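Long-range contact in KmHsv2 (Kluyveromyces marxianus, PDB 3VU4), which probably binds phosphoinositides, as a seven-bladed beta-propeller of the PROPPIN family related to the autophagy protein Atg18: residues R307-A312 with L319-P324. Residues are numbered along the deposited sequence; the frame is centred on the assembly and turned at random.
Sequences RGCKIA and LVVVWP
Cys309 lies against the indole of Trp323, and the tryptophan is the side chain to trace. Its CB starts out pointing away from 307-312, but with CG anti to the carbonyl carbon (chi1 -56°) and chi2 at 99° the six-membered ring swings back. Trp323 CE3 meets Gly308 O obliquely at 3.4 Å and comes 3.6 Å from Cys309 CB; Trp323 CZ3 is 3.9 Å from Cys309 SG, with CH2 also beside the sulfur. Cys309 CB sits over the ring face in a CH-pi contact, 4.0 Å from the six-membered centroid of Trp323, and Val321 CG1 rests on the same face, offset toward the rim. On the five-membered ring, NE1 donates to Glu330 OE1 on strand 328-337. With an alanine here, Cys309 and Val321 would probably lose their aromatic cover and Glu330 its indole donor. Strands 310-313 and 318-323 form the antiparallel hairpin that opens the last blade of the propeller. Lys310 pairs with Val322 through two backbone bonds, the shorter from Val322 N to Lys310 O at 2.9 Å and nearly straight (169°). Ala312 and Val320 make the second such pair. Between them is the non-hydrogen-bonded pair Ile311 and Val321, side by side with their CG2 methyls 3.7 Å apart. Past the strand end, Pro324 packs its CD 3.4 Å from Gly308 O. Lys310 leads away, its NZ bonded to Tyr25 O on strand 24-27.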
loop_
_atom_site.group_PDB
_atom_site.type_symbol
_atom_site.label_atom_id
_atom_site.label_comp_id
_atom_site.label_asym_id
_atom_site.label_seq_id
_atom_site.Cartn_x
_atom_site.Cartn_y
_atom_site.Cartn_z
ATOM N N ARG A 307 7.732 15.635 -0.583
ATOM C CA ARG A 307 6.343 15.719 -0.165
ATOM C C ARG A 307 6.124 14.432 0.623
ATOM O O ARG A 307 6.003 14.449 1.854
ATOM C CB ARG A 307 5.414 15.766 -1.377
ATOM C CG ARG A 307 5.521 17.051 -2.180
ATOM C CD ARG A 307 4.592 17.008 -3.378
ATOM N NE ARG A 307 5.030 17.923 -4.427
ATOM C CZ ARG A 307 4.685 17.811 -5.708
ATOM N NH1 ARG A 307 3.890 16.816 -6.099
ATOM N NH2 ARG A 307 5.150 18.681 -6.600
ATOM N N GLY A 308 6.106 13.317 -0.094
ATOM C CA GLY A 308 5.941 12.029 0.547
ATOM C C GLY A 308 6.429 10.982 -0.426
ATOM O O GLY A 308 7.302 11.268 -1.245
ATOM N N CYS A 309 5.886 9.773 -0.340
ATOM C CA CYS A 309 6.264 8.719 -1.268
ATOM C C CYS A 309 5.389 7.508 -1.040
ATOM O O CYS A 309 4.610 7.466 -0.085
ATOM C CB CYS A 309 7.745 8.329 -1.107
ATOM S SG CYS A 309 8.214 7.525 0.461
ATOM N N LYS A 310 5.513 6.539 -1.943
ATOM C CA LYS A 310 4.772 5.283 -1.864
ATOM C C LYS A 310 5.745 4.210 -2.277
ATOM O O LYS A 310 6.536 4.413 -3.199
ATOM C CB LYS A 310 3.558 5.285 -2.801
ATOM C CG LYS A 310 2.474 6.215 -2.314
ATOM C CD LYS A 310 1.153 6.052 -3.031
ATOM C CE LYS A 310 0.152 7.026 -2.419
ATOM N NZ LYS A 310 -1.183 6.995 -3.064
ATOM N N ILE A 311 5.712 3.079 -1.587
ATOM C CA ILE A 311 6.624 1.996 -1.915
ATOM C C ILE A 311 5.860 0.759 -2.353
ATOM O O ILE A 311 4.654 0.638 -2.126
ATOM C CB ILE A 311 7.545 1.672 -0.714
ATOM C CG1 ILE A 311 6.748 1.069 0.439
ATOM C CG2 ILE A 311 8.194 2.962 -0.205
ATOM C CD1 ILE A 311 7.541 0.957 1.729
ATOM N N ALA A 312 6.561 -0.152 -3.008
ATOM C CA ALA A 312 5.938 -1.379 -3.474
ATOM C C ALA A 312 7.004 -2.419 -3.766
ATOM O O ALA A 312 7.999 -2.136 -4.442
ATOM C CB ALA A 312 5.111 -1.108 -4.723
ATOM N N LEU A 319 12.204 -3.776 -4.143
ATOM C CA LEU A 319 11.056 -2.899 -4.007
ATOM C C LEU A 319 11.362 -1.546 -4.640
ATOM O O LEU A 319 12.525 -1.180 -4.831
ATOM C CB LEU A 319 10.684 -2.737 -2.531
ATOM C CG LEU A 319 11.693 -2.076 -1.598
ATOM C CD1 LEU A 319 11.474 -0.586 -1.623
ATOM C CD2 LEU A 319 11.519 -2.601 -0.175
ATOM N N VAL A 320 10.310 -0.818 -4.993
ATOM C CA VAL A 320 10.473 0.491 -5.602
ATOM C C VAL A 320 9.906 1.575 -4.702
ATOM O O VAL A 320 9.007 1.338 -3.889
ATOM C CB VAL A 320 9.755 0.600 -6.974
ATOM C CG1 VAL A 320 10.360 -0.351 -7.962
ATOM C CG2 VAL A 320 8.274 0.332 -6.812
ATOM N N VAL A 321 10.460 2.768 -4.844
ATOM C CA VAL A 321 10.009 3.913 -4.080
ATOM C C VAL A 321 9.717 4.980 -5.124
ATOM O O VAL A 321 10.549 5.248 -6.002
ATOM C CB VAL A 321 11.095 4.401 -3.114
ATOM C CG1 VAL A 321 10.653 5.704 -2.449
ATOM C CG2 VAL A 321 11.360 3.325 -2.054
ATOM N N VAL A 322 8.519 5.546 -5.060
ATOM C CA VAL A 322 8.137 6.579 -6.005
ATOM C C VAL A 322 7.994 7.921 -5.288
ATOM O O VAL A 322 7.250 8.045 -4.304
ATOM C CB VAL A 322 6.816 6.225 -6.703
ATOM C CG1 VAL A 322 6.460 7.294 -7.748
ATOM C CG2 VAL A 322 6.946 4.868 -7.351
ATOM N N TRP A 323 8.731 8.913 -5.779
ATOM C CA TRP A 323 8.697 10.250 -5.207
ATOM C C TRP A 323 7.853 11.132 -6.121
ATOM O O TRP A 323 8.285 11.476 -7.222
ATOM C CB TRP A 323 10.112 10.813 -5.108
ATOM C CG TRP A 323 11.054 9.950 -4.336
ATOM C CD1 TRP A 323 11.978 9.066 -4.845
ATOM C CD2 TRP A 323 11.180 9.886 -2.908
ATOM N NE1 TRP A 323 12.667 8.464 -3.815
ATOM C CE2 TRP A 323 12.199 8.946 -2.621
ATOM C CE3 TRP A 323 10.527 10.528 -1.845
ATOM C CZ2 TRP A 323 12.585 8.640 -1.312
ATOM C CZ3 TRP A 323 10.910 10.219 -0.542
ATOM C CH2 TRP A 323 11.931 9.282 -0.289
ATOM N N PRO A 324 6.639 11.508 -5.684
ATOM C CA PRO A 324 5.785 12.350 -6.531
ATOM C C PRO A 324 6.361 13.706 -6.932
ATOM O O PRO A 324 6.139 14.142 -8.059
ATOM C CB PRO A 324 4.485 12.469 -5.722
ATOM C CG PRO A 324 4.947 12.338 -4.314
ATOM C CD PRO A 324 5.987 11.230 -4.392
#